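Local coordinates for protein aldose-aldose oxidoreductase (Caulobacter crescentus, PDB 5A04) that catalyses the oxidation of one aldose coupled to the reduction of another, probably through the NADPH that it holds in a Rossmann-fold domain, at residues Ser133-His138 with Glu309-Gly314; Tyr196-Glu201 with Leu229-Gly234; Gly257-Asp262 with Gln270-Gln275. All coordinates share one frame; numbering follows the deposited sequence.

Contact 1 joins S133-H138, which follows strand 127-129 of the parallel cofactor-binding sheet and runs into helix 137-147, to the loop E309-G314 between helices 292-306 and 314-333. Its segments are separated by 170 residues, and the loop they close encloses contact 2 and then contact 3 in series. Those two reach the same mixed sheet of the C-terminal domain, at strands 224-230 and 257-261/272-275, and both touch the second subunit. The three centres lie about 18 to 20 Å apart. R134 packs on Y196 of contact 2, and H138 on M272 and I261 of contact 3, so S133-H138 bridges from the Rossmann part to helix 182-198 and the mixed sheet.

Contact 1 of 3, residues Ser133-His138 with Glu309-Gly314; sequences SRFQAH and EPIVGG
A water ties R134 to the backbone of I311: it accepts from R134 NH1 at 2.7 Å, at the edge of the guanidinium and in its plane, and donates to I311 O. The arginine gets there by bending at chi2 (-70°) and chi3 (-59°), and its CG slides past V312 CG1 at 3.7 Å while I311 CD1 lies loosely over one guanidinium face. That same methyl meets F135, lying 3.8 Å from F135 CZ; the two side chains approach from opposite directions, and V312 CG2 adds a looser contact at the ring edge. H299 of helix 292-306 packs its ring against F135, and its NE2 accepts a hydrogen bond from I311 N. Q136, at the N-cap of helix 137-147, takes a weak capping bond from H138 N on OE1, while its NE2 donates to H138 ND1 at 3.0 Å (167°), in the amide plane but tilted from the imidazole plane. Across the segments the direct contacts are van der Waals, and the water supplies the polar link. This is the packing of a connection leaving the last strand of a Rossmann sheet, 127-129, against the loop before helix 314-333, with V312 backbone-bonded to I129.

Contact 2 of 3, residues Tyr196-Glu201 with Leu229-Gly234; sequences YLTGEE and LLFPSG
The nearest CA atoms of the two segments, those of E201 and F231, are 6.2 Å apart, as helix 182-198 gives way at G199, which has positive phi, and a type I turn from F231 to G234 follows strand 224-230. E200 reaches into that turn with its chain extended beyond CG (chi2 -176°), and both carboxylate oxygens grip S233 through their syn lone pairs: S233 OG donates to E200 OE2 at 2.5 Å, and S233 N to E200 OE1 at 3.0 Å. Two bonds to one residue fix the rotation of the carboxylate. Beneath it, E200 CB rests 3.5 Å from F231 CD2. T198 crosses the F231 side chain at about a right angle; its CG2 makes a CH-pi contact 4.1 Å from the ring centroid, and its OG1 sits over the same face toward the rim. That hydroxyl also accepts from E200 N at 3.0 Å, forming an ST turn, and bonds A194 O one helical turn back. P232 CD lies 3.2 Å from E201 O, while the E201 carboxylate turns to R195. The E200 carboxylate thus works as a two-pronged acceptor for the turn, whose serine N-H and hydroxyl would probably stabilise its negative charge at this surface site.

Contact 3 of 3, residues Gly257-Asp262 with Gln270-Gln275; sequences GWVEID and QAMRAQ
With CG placed between the backbone N and the carbonyl carbon (chi1 69°) and the chain extended beyond, E260 lies alongside R273, whose CG is trans to N (chi1 -178°) before the chain bends at chi3. R273 NE and NH2 both donate to E260 OE2 at 2.8 Å in a side-on salt bridge, from the same face of the carboxylate plane, while the oxygen stays in the guanidinium plane. W258 CH2 stands 3.7 Å above the guanidinium centre, the ring and guanidinium planes 65° apart. Q275 CB covers a face of the indole in a CH-pi contact, 3.7 Å from the centroid of its five-membered ring. A leucine in place of R273 would probably leave E260 OE2 without these two donors and the W258 ring edge without its flat partner. Underneath runs an antiparallel hairpin: W258 with Q275 and E260 with R273 are hydrogen-bonded pairs, and D262 N adds a bond to A271 O. Its other face is apolar, M272 CE meeting V259 CG2 at 3.7 Å and I261 CG1 at 3.8 Å. That face packs on H138 and A142 of helix 137-147; strands 247-254 and 280-282 flank the hairpin, and R273 NH2 bridges to D262 of the second subunit.

Contact 1 of 3, residues Ser133-His138 with Glu309-Gly314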
ATOM      1  N   SER A 133       9.584 -16.094  -8.646  1.00 15.54           N
ATOM      2  CA  SER A 133       8.890 -14.991  -9.321  1.00 13.25           C
ATOM      3  C   SER A 133       9.752 -14.337 -10.397  1.00 13.30           C
ATOM      4  O   SER A 133       9.225 -13.727 -11.318  1.00 15.82           O
ATOM      5  CB  SER A 133       8.426 -13.936  -8.307  1.00 15.46           C
ATOM      6  OG  SER A 133       7.471 -14.499  -7.416  1.00 16.90           O
ATOM      7  N   ARG A 134      11.073 -14.463 -10.288  1.00 13.27           N
ATOM      8  CA  ARG A 134      11.968 -13.890 -11.289  1.00 13.73           C
ATOM      9  C   ARG A 134      11.891 -14.647 -12.614  1.00 16.22           C
ATOM     10  O   ARG A 134      12.478 -14.221 -13.599  1.00 17.00           O
ATOM     11  CB  ARG A 134      13.411 -13.876 -10.785  1.00 14.56           C
ATOM     12  CG  ARG A 134      13.624 -12.997  -9.528  1.00 16.06           C
ATOM     13  CD  ARG A 134      13.484 -11.496  -9.840  1.00 17.34           C
ATOM     14  NE  ARG A 134      14.449 -11.058 -10.849  1.00 17.57           N
ATOM     15  CZ  ARG A 134      15.691 -10.677 -10.568  1.00 20.16           C
ATOM     16  NH1 ARG A 134      16.118 -10.670  -9.306  1.00 20.05           N
ATOM     17  NH2 ARG A 134      16.509 -10.295 -11.545  1.00 22.18           N
ATOM     18  N   PHE A 135      11.166 -15.765 -12.624  1.00 16.82           N
ATOM     19  CA  PHE A 135      11.003 -16.593 -13.817  1.00 14.25           C
ATOM     20  C   PHE A 135       9.559 -16.632 -14.292  1.00 16.43           C
ATOM     21  O   PHE A 135       9.213 -17.398 -15.192  1.00 18.17           O
ATOM     22  CB  PHE A 135      11.509 -18.014 -13.533  1.00 14.01           C
ATOM     23  CG  PHE A 135      12.923 -18.021 -13.055  1.00 15.33           C
ATOM     24  CD1 PHE A 135      13.960 -17.930 -13.964  1.00 17.68           C
ATOM     25  CD2 PHE A 135      13.217 -18.021 -11.692  1.00 14.50           C
ATOM     26  CE1 PHE A 135      15.284 -17.887 -13.530  1.00 18.50           C
ATOM     27  CE2 PHE A 135      14.537 -17.970 -11.251  1.00 15.23           C
ATOM     28  CZ  PHE A 135      15.570 -17.895 -12.169  1.00 16.83           C
ATOM     29  N   GLN A 136       8.729 -15.796 -13.681  1.00 16.12           N
ATOM     30  CA  GLN A 136       7.284 -15.815 -13.911  1.00 16.23           C
ATOM     31  C   GLN A 136       6.938 -14.716 -14.916  1.00 16.67           C
ATOM     32  O   GLN A 136       7.456 -13.604 -14.827  1.00 15.38           O
ATOM     33  CB  GLN A 136       6.545 -15.645 -12.581  1.00 14.39           C
ATOM     34  CG  GLN A 136       5.072 -16.005 -12.593  1.00 17.00           C
ATOM     35  CD  GLN A 136       4.229 -14.959 -13.285  1.00 17.27           C
ATOM     36  OE1 GLN A 136       4.523 -13.767 -13.208  1.00 15.50           O
ATOM     37  NE2 GLN A 136       3.163 -15.399 -13.965  1.00 15.81           N
ATOM     38  N   ALA A 137       6.090 -15.045 -15.896  1.00 16.17           N
ATOM     39  CA  ALA A 137       5.918 -14.208 -17.091  1.00 18.27           C
ATOM     40  C   ALA A 137       5.505 -12.767 -16.796  1.00 15.77           C
ATOM     41  O   ALA A 137       6.060 -11.820 -17.368  1.00 17.38           O
ATOM     42  CB  ALA A 137       4.884 -14.851 -18.030  1.00 16.27           C
ATOM     43  N   HIS A 138       4.534 -12.601 -15.907  1.00 15.36           N
ATOM     44  CA  HIS A 138       4.037 -11.254 -15.604  1.00 16.29           C
ATOM     45  C   HIS A 138       5.078 -10.438 -14.851  1.00 15.43           C
ATOM     46  O   HIS A 138       5.247  -9.247 -15.113  1.00 16.75           O
ATOM     47  CB  HIS A 138       2.736 -11.318 -14.803  1.00 16.10           C
ATOM     48  CG  HIS A 138       1.633 -12.064 -15.498  1.00 18.55           C
ATOM     49  ND1 HIS A 138       1.678 -13.424 -15.714  1.00 17.96           N
ATOM     50  CD2 HIS A 138       0.453 -11.640 -16.016  1.00 19.85           C
ATOM     51  CE1 HIS A 138       0.579 -13.806 -16.342  1.00 20.18           C
ATOM     52  NE2 HIS A 138      -0.183 -12.743 -16.539  1.00 19.11           N
ATOM     53  N   GLU A 309      26.707 -17.292 -13.197  1.00 27.59           N
ATOM     54  CA  GLU A 309      26.156 -17.109 -11.855  1.00 27.42           C
ATOM     55  C   GLU A 309      24.642 -16.957 -11.903  1.00 24.78           C
ATOM     56  O   GLU A 309      24.115 -16.236 -12.748  1.00 24.45           O
ATOM     57  CB  GLU A 309      26.778 -15.888 -11.168  1.00 31.97           C
ATOM     58  CG  GLU A 309      28.295 -15.965 -11.018  1.00 38.11           C
ATOM     59  CD  GLU A 309      28.770 -17.301 -10.462  1.00 41.74           C
ATOM     60  OE1 GLU A 309      28.186 -17.792  -9.464  1.00 47.43           O
ATOM     61  OE2 GLU A 309      29.731 -17.866 -11.032  1.00 51.61           O
ATOM     62  N   PRO A 310      23.934 -17.639 -10.987  1.00 22.81           N
ATOM     63  CA  PRO A 310      22.470 -17.511 -10.958  1.00 21.50           C
ATOM     64  C   PRO A 310      22.026 -16.064 -10.785  1.00 20.79           C
ATOM     65  O   PRO A 310      22.696 -15.296 -10.091  1.00 21.78           O
ATOM     66  CB  PRO A 310      22.061 -18.349  -9.742  1.00 20.23           C
ATOM     67  CG  PRO A 310      23.182 -19.324  -9.550  1.00 23.44           C
ATOM     68  CD  PRO A 310      24.436 -18.586  -9.979  1.00 24.20           C
ATOM     69  N   ILE A 311      20.903 -15.695 -11.387  1.00 18.81           N
ATOM     70  CA  ILE A 311      20.432 -14.332 -11.252  1.00 20.03           C
ATOM     71  C   ILE A 311      19.894 -14.072  -9.845  1.00 21.55           C
ATOM     72  O   ILE A 311      19.797 -12.928  -9.427  1.00 21.99           O
ATOM     73  CB  ILE A 311      19.347 -13.994 -12.277  1.00 22.29           C
ATOM     74  CG1 ILE A 311      18.108 -14.861 -12.060  1.00 21.78           C
ATOM     75  CG2 ILE A 311      19.893 -14.151 -13.695  1.00 29.06           C
ATOM     76  CD1 ILE A 311      16.914 -14.403 -12.882  1.00 28.42           C
ATOM     77  N   VAL A 312      19.548 -15.137  -9.124  1.00 17.55           N
ATOM     78  CA  VAL A 312      19.162 -15.016  -7.723  1.00 18.14           C
ATOM     79  C   VAL A 312      20.066 -15.925  -6.883  1.00 19.87           C
ATOM     80  O   VAL A 312      19.668 -16.999  -6.422  1.00 18.08           O
ATOM     81  CB  VAL A 312      17.661 -15.345  -7.493  1.00 18.46           C
ATOM     82  CG1 VAL A 312      16.787 -14.194  -8.005  1.00 22.48           C
ATOM     83  CG2 VAL A 312      17.256 -16.655  -8.169  1.00 18.93           C
ATOM     84  N   GLY A 313      21.303 -15.482  -6.698  1.00 18.28           N
ATOM     85  CA  GLY A 313      22.283 -16.266  -5.966  1.00 18.11           C
ATOM     86  C   GLY A 313      22.178 -16.065  -4.466  1.00 18.04           C
ATOM     87  O   GLY A 313      21.296 -15.355  -3.983  1.00 17.94           O
ATOM     88  N   GLY A 314      23.073 -16.700  -3.715  1.00 17.57           N
ATOM     89  CA  GLY A 314      23.092 -16.515  -2.270  1.00 18.76           C
ATOM     90  C   GLY A 314      23.150 -15.050  -1.866  1.00 18.80           C
ATOM     91  O   GLY A 314      22.605 -14.661  -0.829  1.00 19.86           O
TER
HETATM   92  O   HOH W   1      18.701 -10.645  -8.367  1.00 35.69           O

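Contact 2 of 3, residues Tyr196-Glu201 with Leu229-Gly234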
ATOM      1  N   TYR A 196      13.533  -5.946  -6.802  1.00 16.02           N
ATOM      2  CA  TYR A 196      13.737  -6.235  -8.225  1.00 16.18           C
ATOM      3  C   TYR A 196      12.958  -5.297  -9.141  1.00 17.59           C
ATOM      4  O   TYR A 196      13.339  -5.119 -10.297  1.00 18.49           O
ATOM      5  CB  TYR A 196      13.458  -7.719  -8.593  1.00 18.67           C
ATOM      6  CG  TYR A 196      12.088  -8.350  -8.377  1.00 15.45           C
ATOM      7  CD1 TYR A 196      10.973  -7.964  -9.119  1.00 15.30           C
ATOM      8  CD2 TYR A 196      11.951  -9.433  -7.509  1.00 15.55           C
ATOM      9  CE1 TYR A 196       9.731  -8.602  -8.942  1.00 17.15           C
ATOM     10  CE2 TYR A 196      10.725 -10.066  -7.320  1.00 15.91           C
ATOM     11  CZ  TYR A 196       9.625  -9.653  -8.043  1.00 15.64           C
ATOM     12  OH  TYR A 196       8.425 -10.306  -7.846  1.00 18.16           O
ATOM     13  N   LEU A 197      11.920  -4.649  -8.634  1.00 15.85           N
ATOM     14  CA  LEU A 197      11.212  -3.663  -9.457  1.00 15.51           C
ATOM     15  C   LEU A 197      12.022  -2.363  -9.549  1.00 19.12           C
ATOM     16  O   LEU A 197      12.129  -1.761 -10.624  1.00 18.57           O
ATOM     17  CB  LEU A 197       9.808  -3.398  -8.902  1.00 14.85           C
ATOM     18  CG  LEU A 197       8.864  -4.597  -9.008  1.00 14.36           C
ATOM     19  CD1 LEU A 197       7.621  -4.350  -8.181  1.00 14.37           C
ATOM     20  CD2 LEU A 197       8.477  -4.901 -10.480  1.00 15.45           C
ATOM     21  N   THR A 198      12.610  -1.924  -8.436  1.00 17.68           N
ATOM     22  CA  THR A 198      13.439  -0.717  -8.480  1.00 17.70           C
ATOM     23  C   THR A 198      14.800  -1.025  -9.077  1.00 18.54           C
ATOM     24  O   THR A 198      15.443  -0.150  -9.670  1.00 20.05           O
ATOM     25  CB  THR A 198      13.667  -0.097  -7.077  1.00 17.67           C
ATOM     26  OG1 THR A 198      14.292  -1.071  -6.236  1.00 16.46           O
ATOM     27  CG2 THR A 198      12.355   0.342  -6.453  1.00 16.35           C
ATOM     28  N   GLY A 199      15.248  -2.267  -8.895  1.00 16.81           N
ATOM     29  CA  GLY A 199      16.615  -2.644  -9.215  1.00 18.83           C
ATOM     30  C   GLY A 199      17.603  -1.990  -8.265  1.00 20.35           C
ATOM     31  O   GLY A 199      18.787  -1.848  -8.579  1.00 22.09           O
ATOM     32  N   GLU A 200      17.114  -1.598  -7.094  1.00 17.31           N
ATOM     33  CA  GLU A 200      17.940  -0.906  -6.104  1.00 18.36           C
ATOM     34  C   GLU A 200      17.948  -1.597  -4.752  1.00 16.78           C
ATOM     35  O   GLU A 200      17.156  -2.502  -4.510  1.00 17.19           O
ATOM     36  CB  GLU A 200      17.444   0.520  -5.922  1.00 16.77           C
ATOM     37  CG  GLU A 200      17.486   1.383  -7.177  1.00 19.82           C
ATOM     38  CD  GLU A 200      17.057   2.800  -6.867  1.00 21.28           C
ATOM     39  OE1 GLU A 200      17.860   3.545  -6.257  1.00 18.28           O
ATOM     40  OE2 GLU A 200      15.913   3.160  -7.213  1.00 20.94           O
ATOM     41  N   GLU A 201      18.836  -1.147  -3.864  1.00 16.34           N
ATOM     42  CA  GLU A 201      18.847  -1.609  -2.477  1.00 17.36           C
ATOM     43  C   GLU A 201      18.483  -0.455  -1.555  1.00 16.18           C
ATOM     44  O   GLU A 201      18.950   0.664  -1.757  1.00 17.77           O
ATOM     45  CB  GLU A 201      20.226  -2.173  -2.101  1.00 18.02           C
ATOM     46  CG  GLU A 201      20.714  -3.248  -3.055  1.00 18.96           C
ATOM     47  CD  GLU A 201      19.866  -4.504  -2.996  1.00 19.13           C
ATOM     48  OE1 GLU A 201      19.280  -4.770  -1.922  1.00 18.60           O
ATOM     49  OE2 GLU A 201      19.807  -5.233  -4.007  1.00 19.94           O
ATOM     50  N   LEU A 229      10.326   1.484   2.607  1.00 13.54           N
ATOM     51  CA  LEU A 229      11.701   1.524   2.120  1.00 13.89           C
ATOM     52  C   LEU A 229      11.946   2.795   1.331  1.00 15.14           C
ATOM     53  O   LEU A 229      11.098   3.219   0.542  1.00 14.57           O
ATOM     54  CB  LEU A 229      12.003   0.311   1.225  1.00 14.47           C
ATOM     55  CG  LEU A 229      11.695  -1.079   1.789  1.00 14.86           C
ATOM     56  CD1 LEU A 229      11.871  -2.145   0.713  1.00 16.38           C
ATOM     57  CD2 LEU A 229      12.578  -1.386   2.985  1.00 15.53           C
ATOM     58  N   LEU A 230      13.120   3.388   1.528  1.00 13.83           N
ATOM     59  CA  LEU A 230      13.579   4.475   0.666  1.00 15.99           C
ATOM     60  C   LEU A 230      14.819   4.006  -0.083  1.00 15.95           C
ATOM     61  O   LEU A 230      15.673   3.342   0.506  1.00 17.73           O
ATOM     62  CB  LEU A 230      13.893   5.725   1.494  1.00 15.16           C
ATOM     63  CG  LEU A 230      14.441   6.947   0.754  1.00 17.89           C
ATOM     64  CD1 LEU A 230      13.408   7.556  -0.196  1.00 18.07           C
ATOM     65  CD2 LEU A 230      14.908   7.991   1.781  1.00 20.29           C
ATOM     66  N   PHE A 231      14.908   4.339  -1.370  1.00 15.77           N
ATOM     67  CA  PHE A 231      16.029   3.915  -2.211  1.00 17.21           C
ATOM     68  C   PHE A 231      16.876   5.127  -2.644  1.00 16.01           C
ATOM     69  O   PHE A 231      16.384   6.256  -2.618  1.00 18.76           O
ATOM     70  CB  PHE A 231      15.503   3.166  -3.441  1.00 16.65           C
ATOM     71  CG  PHE A 231      14.782   1.877  -3.113  1.00 15.40           C
ATOM     72  CD1 PHE A 231      13.425   1.869  -2.852  1.00 14.78           C
ATOM     73  CD2 PHE A 231      15.474   0.679  -3.073  1.00 15.69           C
ATOM     74  CE1 PHE A 231      12.763   0.669  -2.556  1.00 14.57           C
ATOM     75  CE2 PHE A 231      14.830  -0.522  -2.776  1.00 15.07           C
ATOM     76  CZ  PHE A 231      13.468  -0.522  -2.518  1.00 16.55           C
ATOM     77  N   PRO A 232      18.136   4.898  -3.063  1.00 18.59           N
ATOM     78  CA  PRO A 232      19.008   6.037  -3.414  1.00 19.01           C
ATOM     79  C   PRO A 232      18.445   6.960  -4.493  1.00 21.05           C
ATOM     80  O   PRO A 232      18.674   8.169  -4.442  1.00 20.25           O
ATOM     81  CB  PRO A 232      20.290   5.351  -3.908  1.00 20.24           C
ATOM     82  CG  PRO A 232      20.326   4.074  -3.126  1.00 20.10           C
ATOM     83  CD  PRO A 232      18.880   3.624  -3.088  1.00 17.97           C
ATOM     84  N   SER A 233      17.704   6.406  -5.448  1.00 19.15           N
ATOM     85  CA  SER A 233      17.147   7.203  -6.533  1.00 17.60           C
ATOM     86  C   SER A 233      16.028   8.123  -6.067  1.00 17.72           C
ATOM     87  O   SER A 233      15.586   9.009  -6.810  1.00 21.47           O
ATOM     88  CB  SER A 233      16.598   6.292  -7.629  1.00 18.52           C
ATOM     89  OG  SER A 233      15.423   5.657  -7.154  1.00 19.12           O
ATOM     90  N   GLY A 234      15.541   7.878  -4.856  1.00 18.11           N
ATOM     91  CA  GLY A 234      14.381   8.581  -4.346  1.00 18.07           C
ATOM     92  C   GLY A 234      13.113   7.746  -4.436  1.00 18.89           C
ATOM     93  O   GLY A 234      12.079   8.138  -3.904  1.00 17.04           O
TER

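Contact 3 of 3, residues Gly257-Asp262 with Gln270-Gln275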
ATOM      1  N   GLY A 257       3.244   6.654 -15.699  1.00 17.91           N
ATOM      2  CA  GLY A 257       2.205   5.658 -15.528  1.00 18.95           C
ATOM      3  C   GLY A 257       2.569   4.569 -14.539  1.00 18.11           C
ATOM      4  O   GLY A 257       3.508   4.715 -13.757  1.00 17.81           O
ATOM      5  N   TRP A 258       1.821   3.473 -14.563  1.00 17.21           N
ATOM      6  CA  TRP A 258       2.032   2.439 -13.564  1.00 17.64           C
ATOM      7  C   TRP A 258       1.657   1.059 -14.094  1.00 19.34           C
ATOM      8  O   TRP A 258       0.952   0.928 -15.104  1.00 16.67           O
ATOM      9  CB  TRP A 258       1.243   2.764 -12.272  1.00 14.68           C
ATOM     10  CG  TRP A 258      -0.246   3.061 -12.430  1.00 19.19           C
ATOM     11  CD1 TRP A 258      -0.845   4.292 -12.398  1.00 21.83           C
ATOM     12  CD2 TRP A 258      -1.313   2.106 -12.584  1.00 20.50           C
ATOM     13  NE1 TRP A 258      -2.207   4.164 -12.552  1.00 27.23           N
ATOM     14  CE2 TRP A 258      -2.520   2.834 -12.662  1.00 24.81           C
ATOM     15  CE3 TRP A 258      -1.361   0.710 -12.672  1.00 19.33           C
ATOM     16  CZ2 TRP A 258      -3.759   2.213 -12.834  1.00 27.42           C
ATOM     17  CZ3 TRP A 258      -2.589   0.096 -12.841  1.00 20.64           C
ATOM     18  CH2 TRP A 258      -3.772   0.847 -12.924  1.00 23.40           C
ATOM     19  N   VAL A 259       2.166   0.027 -13.433  1.00 17.53           N
ATOM     20  CA  VAL A 259       1.783  -1.337 -13.772  1.00 16.53           C
ATOM     21  C   VAL A 259       1.597  -2.122 -12.479  1.00 16.42           C
ATOM     22  O   VAL A 259       2.332  -1.933 -11.504  1.00 17.45           O
ATOM     23  CB  VAL A 259       2.828  -2.029 -14.707  1.00 18.91           C
ATOM     24  CG1 VAL A 259       4.217  -1.964 -14.144  1.00 23.04           C
ATOM     25  CG2 VAL A 259       2.436  -3.473 -14.990  1.00 20.20           C
ATOM     26  N   GLU A 260       0.586  -2.979 -12.458  1.00 14.88           N
ATOM     27  CA  GLU A 260       0.335  -3.780 -11.270  1.00 14.80           C
ATOM     28  C   GLU A 260       0.034  -5.217 -11.650  1.00 17.27           C
ATOM     29  O   GLU A 260      -0.401  -5.492 -12.773  1.00 16.84           O
ATOM     30  CB  GLU A 260      -0.831  -3.205 -10.465  1.00 18.01           C
ATOM     31  CG  GLU A 260      -2.198  -3.356 -11.148  1.00 16.98           C
ATOM     32  CD  GLU A 260      -3.324  -2.694 -10.359  1.00 21.56           C
ATOM     33  OE1 GLU A 260      -3.048  -2.036  -9.321  1.00 18.99           O
ATOM     34  OE2 GLU A 260      -4.492  -2.827 -10.787  1.00 21.51           O
ATOM     35  N   ILE A 261       0.273  -6.122 -10.708  1.00 15.40           N
ATOM     36  CA  ILE A 261      -0.085  -7.530 -10.858  1.00 14.16           C
ATOM     37  C   ILE A 261      -0.818  -7.946  -9.600  1.00 17.68           C
ATOM     38  O   ILE A 261      -0.362  -7.658  -8.484  1.00 16.22           O
ATOM     39  CB  ILE A 261       1.149  -8.450 -11.065  1.00 15.04           C
ATOM     40  CG1 ILE A 261       2.196  -7.775 -11.945  1.00 16.35           C
ATOM     41  CG2 ILE A 261       0.724  -9.806 -11.667  1.00 15.05           C
ATOM     42  CD1 ILE A 261       3.460  -8.623 -12.142  1.00 16.37           C
ATOM     43  N   ASP A 262      -1.959  -8.605  -9.773  1.00 15.45           N
ATOM     44  CA  ASP A 262      -2.767  -9.070  -8.646  1.00 16.07           C
ATOM     45  C   ASP A 262      -3.638 -10.244  -9.103  1.00 18.24           C
ATOM     46  O   ASP A 262      -4.587 -10.043  -9.858  1.00 16.43           O
ATOM     47  CB  ASP A 262      -3.628  -7.919  -8.112  1.00 17.54           C
ATOM     48  CG  ASP A 262      -4.408  -8.281  -6.862  1.00 16.58           C
ATOM     49  OD1 ASP A 262      -4.286  -9.416  -6.345  1.00 17.80           O
ATOM     50  OD2 ASP A 262      -5.156  -7.400  -6.385  1.00 18.18           O
ATOM     51  N   GLN A 270      -1.822 -15.172 -12.156  1.00 17.74           N
ATOM     52  CA  GLN A 270      -1.376 -13.780 -12.328  1.00 16.43           C
ATOM     53  C   GLN A 270      -2.234 -12.995 -13.324  1.00 20.78           C
ATOM     54  O   GLN A 270      -2.587 -13.500 -14.394  1.00 19.12           O
ATOM     55  CB  GLN A 270       0.082 -13.736 -12.800  1.00 16.04           C
ATOM     56  CG  GLN A 270       1.123 -13.779 -11.679  1.00 15.78           C
ATOM     57  CD  GLN A 270       1.377 -15.178 -11.136  1.00 18.33           C
ATOM     58  OE1 GLN A 270       0.708 -16.150 -11.513  1.00 17.43           O
ATOM     59  NE2 GLN A 270       2.369 -15.290 -10.255  1.00 15.78           N
ATOM     60  N   ALA A 271      -2.570 -11.762 -12.958  1.00 16.36           N
ATOM     61  CA  ALA A 271      -3.273 -10.845 -13.855  1.00 19.71           C
ATOM     62  C   ALA A 271      -2.616  -9.478 -13.757  1.00 18.20           C
ATOM     63  O   ALA A 271      -2.461  -8.952 -12.662  1.00 18.78           O
ATOM     64  CB  ALA A 271      -4.760 -10.758 -13.499  1.00 16.74           C
ATOM     65  N   MET A 272      -2.239  -8.910 -14.898  1.00 18.89           N
ATOM     66  CA  MET A 272      -1.565  -7.610 -14.926  1.00 19.29           C
ATOM     67  C   MET A 272      -2.447  -6.525 -15.547  1.00 21.69           C
ATOM     68  O   MET A 272      -3.147  -6.764 -16.529  1.00 19.58           O
ATOM     69  CB  MET A 272      -0.237  -7.721 -15.684  1.00 20.36           C
ATOM     70  CG  MET A 272       0.383  -6.379 -16.101  1.00 21.84           C
ATOM     71  SD  MET A 272       1.978  -6.588 -16.952  1.00 31.65           S
ATOM     72  CE  MET A 272       3.021  -7.076 -15.602  1.00 20.44           C
ATOM     73  N   ARG A 273      -2.430  -5.338 -14.949  1.00 16.60           N
ATOM     74  CA  ARG A 273      -3.129  -4.179 -15.502  1.00 17.58           C
ATOM     75  C   ARG A 273      -2.124  -3.036 -15.574  1.00 21.59           C
ATOM     76  O   ARG A 273      -1.273  -2.904 -14.692  1.00 20.49           O
ATOM     77  CB  ARG A 273      -4.333  -3.823 -14.620  1.00 19.86           C
ATOM     78  CG  ARG A 273      -5.193  -2.671 -15.101  1.00 26.47           C
ATOM     79  CD  ARG A 273      -6.473  -2.600 -14.269  1.00 25.46           C
ATOM     80  NE  ARG A 273      -6.223  -2.196 -12.884  1.00 23.23           N
ATOM     81  CZ  ARG A 273      -6.836  -1.180 -12.284  1.00 29.20           C
ATOM     82  NH1 ARG A 273      -7.737  -0.460 -12.946  1.00 30.18           N
ATOM     83  NH2 ARG A 273      -6.550  -0.877 -11.023  1.00 24.90           N
ATOM     84  N   ALA A 274      -2.181  -2.219 -16.618  1.00 18.42           N
ATOM     85  CA  ALA A 274      -1.228  -1.115 -16.706  1.00 20.13           C
ATOM     86  C   ALA A 274      -1.896   0.151 -17.205  1.00 21.11           C
ATOM     87  O   ALA A 274      -2.892   0.107 -17.928  1.00 21.33           O
ATOM     88  CB  ALA A 274      -0.064  -1.481 -17.603  1.00 21.25           C
ATOM     89  N   GLN A 275      -1.328   1.281 -16.815  1.00 18.57           N
ATOM     90  CA  GLN A 275      -1.817   2.582 -17.245  1.00 23.21           C
ATOM     91  C   GLN A 275      -0.599   3.330 -17.781  1.00 25.91           C
ATOM     92  O   GLN A 275       0.255   3.756 -17.002  1.00 22.95           O
ATOM     93  CB  GLN A 275      -2.491   3.304 -16.070  1.00 25.07           C
ATOM     94  CG  GLN A 275      -3.261   4.567 -16.422  1.00 32.36           C
ATOM     95  CD  GLN A 275      -2.400   5.797 -16.336  1.00 35.03           C
ATOM     96  OE1 GLN A 275      -1.945   6.182 -15.253  1.00 34.46           O
ATOM     97  NE2 GLN A 275      -2.146   6.415 -17.480  1.00 37.39           N
TER